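Local coordinates for uncharacterized protein (Burkholderia cenocepacia, PDB 6ANS) that is of unknown function but belongs to the DUF1214 family and, in the crystal, holds a sodium ion and a phosphate ion in an internal pocket, at residues I102-P107 / T362-W367; N106-Y111 / D322-K327. One frame throughout, in Å; residues are numbered along the deposited sequence.

Contact 1: residues I102-P107 / T362-W367. With NA (sodium ion), chain F; PO4 (phosphate ion), chain E.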
loop_
_atom_site.group_PDB
_atom_site.type_symbol
_atom_site.label_atom_id
_atom_site.label_comp_id
_atom_site.label_asym_id
_atom_site.label_seq_id
_atom_site.Cartn_x
_atom_site.Cartn_y
_atom_site.Cartn_z
ATOM N N ILE A 102 -5.557 -12.135 2.793
ATOM C CA ILE A 102 -4.959 -13.331 3.387
ATOM C C ILE A 102 -5.986 -14.063 4.245
ATOM O O ILE A 102 -6.589 -13.467 5.145
ATOM C CB ILE A 102 -3.741 -12.991 4.265
ATOM C CG1 ILE A 102 -2.587 -12.414 3.447
ATOM C CG2 ILE A 102 -3.291 -14.247 5.041
ATOM C CD1 ILE A 102 -1.435 -11.893 4.322
ATOM N N GLY A 103 -6.152 -15.361 3.990
ATOM C CA GLY A 103 -6.716 -16.268 4.978
ATOM C C GLY A 103 -8.162 -16.013 5.344
ATOM O O GLY A 103 -8.511 -16.046 6.524
ATOM N N ALA A 104 -9.020 -15.823 4.343
ATOM C CA ALA A 104 -10.412 -15.424 4.554
ATOM C C ALA A 104 -10.466 -14.083 5.288
ATOM O O ALA A 104 -10.943 -13.973 6.419
ATOM C CB ALA A 104 -11.200 -16.510 5.305
ATOM N N ASP A 105 -9.918 -13.071 4.624
ATOM C CA ASP A 105 -9.972 -11.696 5.104
ATOM C C ASP A 105 -11.418 -11.279 5.316
ATOM O O ASP A 105 -12.268 -11.524 4.461
ATOM C CB ASP A 105 -9.307 -10.751 4.102
ATOM C CG ASP A 105 -9.927 -10.851 2.702
ATOM O OD1 ASP A 105 -9.848 -11.946 2.106
ATOM O OD2 ASP A 105 -10.517 -9.854 2.210
ATOM N N ASN A 106 -11.701 -10.698 6.481
ATOM C CA ASN A 106 -13.050 -10.251 6.799
ATOM C C ASN A 106 -13.339 -8.935 6.087
ATOM O O ASN A 106 -12.759 -7.905 6.449
ATOM C CB ASN A 106 -13.220 -10.079 8.307
ATOM C CG ASN A 106 -14.672 -9.848 8.704
ATOM O OD1 ASN A 106 -15.506 -9.489 7.869
ATOM N ND2 ASN A 106 -14.986 -10.092 9.981
ATOM N N PRO A 107 -14.246 -8.912 5.108
ATOM C CA PRO A 107 -14.510 -7.649 4.395
ATOM C C PRO A 107 -15.067 -6.566 5.310
ATOM O O PRO A 107 -14.876 -5.382 5.028
ATOM C CB PRO A 107 -15.525 -8.051 3.313
ATOM C CG PRO A 107 -15.397 -9.545 3.182
ATOM C CD PRO A 107 -15.067 -10.021 4.586
ATOM N N THR A 362 -13.783 -20.761 -1.770
ATOM C CA THR A 362 -13.964 -21.086 -0.364
ATOM C C THR A 362 -14.968 -20.118 0.248
ATOM O O THR A 362 -15.361 -19.116 -0.361
ATOM C CB THR A 362 -12.641 -21.041 0.414
ATOM O OG1 THR A 362 -12.013 -19.766 0.229
ATOM C CG2 THR A 362 -11.693 -22.162 -0.045
ATOM N N ILE A 363 -15.391 -20.443 1.462
ATOM C CA ILE A 363 -16.461 -19.720 2.138
ATOM C C ILE A 363 -16.184 -19.776 3.634
ATOM O O ILE A 363 -15.692 -20.789 4.146
ATOM C CB ILE A 363 -17.842 -20.306 1.763
ATOM C CG1 ILE A 363 -18.983 -19.545 2.431
ATOM C CG2 ILE A 363 -17.934 -21.781 2.155
ATOM C CD1 ILE A 363 -20.330 -19.937 1.869
ATOM N N CYS A 364 -16.485 -18.675 4.330
ATOM C CA CYS A 364 -16.252 -18.549 5.767
ATOM C C CYS A 364 -17.454 -17.914 6.462
ATOM O O CYS A 364 -17.946 -16.865 6.034
ATOM C CB CYS A 364 -14.999 -17.704 6.047
ATOM S SG CYS A 364 -14.677 -17.342 7.814
ATOM N N TRP A 365 -17.896 -18.539 7.553
ATOM C CA TRP A 365 -18.948 -18.032 8.411
ATOM C C TRP A 365 -18.357 -17.752 9.788
ATOM O O TRP A 365 -17.520 -18.520 10.276
ATOM C CB TRP A 365 -20.096 -19.049 8.505
ATOM C CG TRP A 365 -21.347 -18.549 9.204
ATOM C CD1 TRP A 365 -21.470 -18.182 10.520
ATOM C CD2 TRP A 365 -22.652 -18.404 8.627
ATOM N NE1 TRP A 365 -22.768 -17.809 10.788
ATOM C CE2 TRP A 365 -23.512 -17.932 9.644
ATOM C CE3 TRP A 365 -23.178 -18.629 7.350
ATOM C CZ2 TRP A 365 -24.863 -17.666 9.418
ATOM C CZ3 TRP A 365 -24.525 -18.366 7.129
ATOM C CH2 TRP A 365 -25.352 -17.895 8.163
ATOM N N ARG A 366 -18.770 -16.640 10.402
ATOM C CA ARG A 366 -18.295 -16.251 11.727
ATOM C C ARG A 366 -19.462 -15.995 12.660
ATOM O O ARG A 366 -20.370 -15.238 12.314
ATOM C CB ARG A 366 -17.452 -14.980 11.681
ATOM C CG ARG A 366 -16.109 -15.105 10.982
ATOM C CD ARG A 366 -15.443 -13.730 10.996
ATOM N NE ARG A 366 -14.288 -13.678 10.115
ATOM C CZ ARG A 366 -14.360 -13.541 8.793
ATOM N NH1 ARG A 366 -15.546 -13.460 8.196
ATOM N NH2 ARG A 366 -13.244 -13.506 8.065
ATOM N N TRP A 367 -19.420 -16.598 13.847
ATOM C CA TRP A 367 -20.112 -16.071 15.021
ATOM C C TRP A 367 -19.092 -15.343 15.887
ATOM O O TRP A 367 -18.023 -15.889 16.176
ATOM C CB TRP A 367 -20.784 -17.163 15.863
ATOM C CG TRP A 367 -21.756 -18.068 15.164
ATOM C CD1 TRP A 367 -21.666 -19.423 15.045
ATOM C CD2 TRP A 367 -22.986 -17.694 14.525
ATOM N NE1 TRP A 367 -22.754 -19.917 14.368
ATOM C CE2 TRP A 367 -23.579 -18.874 14.034
ATOM C CE3 TRP A 367 -23.637 -16.477 14.317
ATOM C CZ2 TRP A 367 -24.792 -18.872 13.340
ATOM C CZ3 TRP A 367 -24.844 -16.475 13.625
ATOM C CH2 TRP A 367 -25.404 -17.667 13.143
HETATM NA NA NA F . -9.379 -14.579 8.165
HETATM P P PO4 E . -10.750 -12.932 11.070
HETATM O O1 PO4 E . -12.146 -12.981 11.641
HETATM O O2 PO4 E . -10.838 -13.399 9.652
HETATM O O3 PO4 E . -10.173 -11.540 11.139
HETATM O O4 PO4 E . -9.901 -13.858 11.904
#
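Arg-366 reaches from the strand into the loop 102-107 and lays its guanidinium against the side chain of Asn-106. The amide and guanidinium planes lie 13° apart, a stacked pair, with Asn-106 CB the nearest atom over that face, 3.4 Å from Arg-366 NH2. Asn-106 OD1 accepts from Asp-108 N, which holds the stacked amide. The opposite face is covered by Cys-364 SG of the same strand, so the guanidinium is a flat layer held between thiol and amide. Its chain runs extended from CG to NE, which carries the charged group clear of the sheet and up to the phosphate. There Arg-366 NE donates to phosphate O1 over 2.7 Å, and Arg-366 NH2 donates to phosphate O2 over 2.9 Å in a nearly straight bond of 166°. Arg-366 NH1 bonds to Gln-307 OE1 and Asn-305 OD1, which should limit the group's rotation. The carbonyl Ala-104 O also lies at the guanidinium edge, 2.9 Å from Arg-366 NH2, but the angle is too poor for a hydrogen bond; this oxygen is instead a ligand of the sodium ion, 2.4 Å from the metal. Gly-103 O and phosphate O2 are further ligands of the sodium, which has two more from outside the two segments; its positive charge probably helps to hold the anion. Toward the start of the strand the packing is looser: Ala-104 CB meets Cys-364 CB at 4.1 Å, a single apolar touch, although this side too is buried, beside His-280 and Asn-309. Tyr-278, Tyr-111 and Arg-194 also bond to the phosphate. Successive loop carbonyls on a metal, facing a strand arginine, here make a buried anion site; the phosphate is probably from the crystallisation liquor, but the site is consistent with a ligand-binding pocket.

Contact 2: residues N106-Y111 / D322-K327. With PO4 (phosphate ion), chain E.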
loop_
_atom_site.group_PDB
_atom_site.type_symbol
_atom_site.label_atom_id
_atom_site.label_comp_id
_atom_site.label_asym_id
_atom_site.label_seq_id
_atom_site.Cartn_x
_atom_site.Cartn_y
_atom_site.Cartn_z
ATOM N N ASN A 106 -11.701 -10.698 6.481
ATOM C CA ASN A 106 -13.050 -10.251 6.799
ATOM C C ASN A 106 -13.339 -8.935 6.087
ATOM O O ASN A 106 -12.759 -7.905 6.449
ATOM C CB ASN A 106 -13.220 -10.079 8.307
ATOM C CG ASN A 106 -14.672 -9.848 8.704
ATOM O OD1 ASN A 106 -15.506 -9.489 7.869
ATOM N ND2 ASN A 106 -14.986 -10.092 9.981
ATOM N N PRO A 107 -14.246 -8.912 5.108
ATOM C CA PRO A 107 -14.510 -7.649 4.395
ATOM C C PRO A 107 -15.067 -6.566 5.310
ATOM O O PRO A 107 -14.876 -5.382 5.028
ATOM C CB PRO A 107 -15.525 -8.051 3.313
ATOM C CG PRO A 107 -15.397 -9.545 3.182
ATOM C CD PRO A 107 -15.067 -10.021 4.586
ATOM N N ASP A 108 -15.686 -6.931 6.430
ATOM C CA ASP A 108 -16.236 -5.957 7.368
ATOM C C ASP A 108 -15.215 -5.440 8.361
ATOM O O ASP A 108 -15.589 -4.702 9.280
ATOM C CB ASP A 108 -17.411 -6.568 8.128
ATOM C CG ASP A 108 -18.547 -6.908 7.213
ATOM O OD1 ASP A 108 -18.823 -6.085 6.306
ATOM O OD2 ASP A 108 -19.115 -8.005 7.355
ATOM N N ASN A 109 -13.948 -5.792 8.189
ATOM C CA ASN A 109 -12.895 -5.396 9.106
ATOM C C ASN A 109 -12.029 -4.302 8.501
ATOM O O ASN A 109 -11.711 -4.326 7.309
ATOM C CB ASN A 109 -11.986 -6.584 9.451
ATOM C CG ASN A 109 -12.544 -7.472 10.542
ATOM O OD1 ASN A 109 -13.697 -7.327 10.950
ATOM N ND2 ASN A 109 -11.722 -8.439 11.006
ATOM N N LEU A 110 -11.612 -3.379 9.357
ATOM C CA LEU A 110 -10.371 -2.636 9.197
ATOM C C LEU A 110 -9.309 -3.385 9.998
ATOM O O LEU A 110 -9.413 -3.496 11.225
ATOM C CB LEU A 110 -10.506 -1.204 9.704
ATOM C CG LEU A 110 -9.241 -0.333 9.656
ATOM C CD1 LEU A 110 -8.655 -0.295 8.278
ATOM C CD2 LEU A 110 -9.499 1.088 10.186
ATOM N N TYR A 111 -8.329 -3.948 9.304
ATOM C CA TYR A 111 -7.215 -4.612 9.962
ATOM C C TYR A 111 -6.068 -3.633 10.098
ATOM O O TYR A 111 -5.753 -2.890 9.160
ATOM C CB TYR A 111 -6.706 -5.820 9.175
ATOM C CG TYR A 111 -7.616 -7.012 9.090
ATOM C CD1 TYR A 111 -7.682 -7.938 10.132
ATOM C CD2 TYR A 111 -8.360 -7.259 7.938
ATOM C CE1 TYR A 111 -8.497 -9.058 10.046
ATOM C CE2 TYR A 111 -9.175 -8.381 7.837
ATOM C CZ TYR A 111 -9.233 -9.278 8.902
ATOM O OH TYR A 111 -10.025 -10.386 8.813
ATOM N N ASP A 322 -21.564 -8.214 -4.319
ATOM C CA ASP A 322 -22.155 -8.500 -3.011
ATOM C C ASP A 322 -21.713 -9.901 -2.598
ATOM O O ASP A 322 -22.345 -10.898 -2.947
ATOM C CB ASP A 322 -23.677 -8.392 -3.072
ATOM C CG ASP A 322 -24.145 -7.023 -3.530
ATOM O OD1 ASP A 322 -23.555 -6.017 -3.087
ATOM O OD2 ASP A 322 -25.084 -6.948 -4.352
ATOM N N ILE A 323 -20.616 -9.986 -1.841
ATOM C CA ILE A 323 -20.008 -11.283 -1.566
ATOM C C ILE A 323 -19.843 -11.485 -0.065
ATOM O O ILE A 323 -19.176 -12.429 0.383
ATOM C CB ILE A 323 -18.674 -11.437 -2.327
ATOM C CG1 ILE A 323 -17.694 -10.302 -1.993
ATOM C CG2 ILE A 323 -18.949 -11.468 -3.853
ATOM C CD1 ILE A 323 -16.761 -10.595 -0.820
ATOM N N CYS A 324 -20.465 -10.612 0.719
ATOM C CA CYS A 324 -20.470 -10.712 2.173
ATOM C C CYS A 324 -21.822 -10.238 2.692
ATOM O O CYS A 324 -22.323 -9.191 2.276
ATOM C CB CYS A 324 -19.356 -9.877 2.813
ATOM S SG CYS A 324 -19.179 -10.185 4.594
ATOM N N VAL A 325 -22.385 -10.999 3.618
ATOM C CA VAL A 325 -23.647 -10.691 4.279
ATOM C C VAL A 325 -23.417 -10.793 5.780
ATOM O O VAL A 325 -22.749 -11.726 6.243
ATOM C CB VAL A 325 -24.754 -11.654 3.807
ATOM C CG1 VAL A 325 -25.823 -11.767 4.823
ATOM C CG2 VAL A 325 -25.349 -11.150 2.504
ATOM N N ASN A 326 -23.912 -9.809 6.539
ATOM C CA ASN A 326 -23.648 -9.818 7.980
ATOM C C ASN A 326 -24.879 -9.510 8.829
ATOM O O ASN A 326 -25.992 -9.381 8.312
ATOM C CB ASN A 326 -22.494 -8.859 8.326
ATOM C CG ASN A 326 -22.836 -7.391 8.091
ATOM O OD1 ASN A 326 -23.983 -6.976 8.233
ATOM N ND2 ASN A 326 -21.825 -6.595 7.753
ATOM N N LYS A 327 -24.672 -9.388 10.146
ATOM C CA LYS A 327 -25.768 -9.158 11.079
ATOM C C LYS A 327 -26.567 -7.905 10.714
ATOM O O LYS A 327 -27.779 -7.852 10.943
ATOM C CB LYS A 327 -25.209 -9.057 12.499
ATOM C CG LYS A 327 -26.221 -8.612 13.533
ATOM C CD LYS A 327 -25.717 -8.813 14.951
ATOM C CE LYS A 327 -26.836 -8.517 15.954
ATOM N NZ LYS A 327 -26.453 -8.815 17.361
HETATM P P PO4 E . -10.750 -12.932 11.070
HETATM O O1 PO4 E . -12.146 -12.981 11.641
HETATM O O2 PO4 E . -10.838 -13.399 9.652
HETATM O O3 PO4 E . -10.173 -11.540 11.139
HETATM O O4 PO4 E . -9.901 -13.858 11.904
HETATM O O HOH W 1 -20.525 -7.034 4.214
#
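Asp-108 bridges to the strand 324-326 through its carboxylate. Its CB points toward that strand, and with CG anti to the carbonyl carbon (chi1 -64°) the carboxylate comes up to Asn-326, so that Asp-108 CG lies 3.3 Å from Asn-326 ND2. At the tip, Asp-108 OD2 accepts a hydrogen bond of 3.1 Å from Asn-326 ND2, almost straight at 172°. The donor approaches from above the carboxylate plane, while the oxygen lies in the plane of the amide. Asp-108 OD2 also comes within 3.5 Å of Cys-324 SG and takes a second bond from Asn-305, whereas Asp-108 OD1 receives a water that is weakly bonded to Cys-324 O. Asn-326 OD1 accepts from the backbone N of Ser-329. Next to this polar pair Pro-107 packs its CG 4.0 Å from Cys-324 CB. The carboxylate is presented by a type I turn from Asn-106 to Asn-109, inside which Asn-106 OD1 accepts from Asp-108 N, an Asx turn. This turn leads into strand 109-115, at one edge of its sheet beside strand 188-196, and abuts the edge strand 324-326 of another sheet, with strand 303-309 alongside.

In the fold
From the N terminus the chain passes through the helices ending with 60-83 and enters the loop from which both contacts start, sharing Asn-106 and Pro-107. It then builds strand 109-115 and the two sheets of the first half, runs through helix 224-251 and forms the second half. Contact 2 starts a few residues later than contact 1 and closes about 40 residues earlier, at strand 324-326 rather than 360-368, so its loop lies within that of contact 1 apart from the shared start. Contact 1 joins the loop after helix 60-83 to an inner strand of the sheet 276-284, 360-368, 303-309, 324-326; contact 2 joins the turn leading into strand 109-115 to an outer one. Both touch the phosphate.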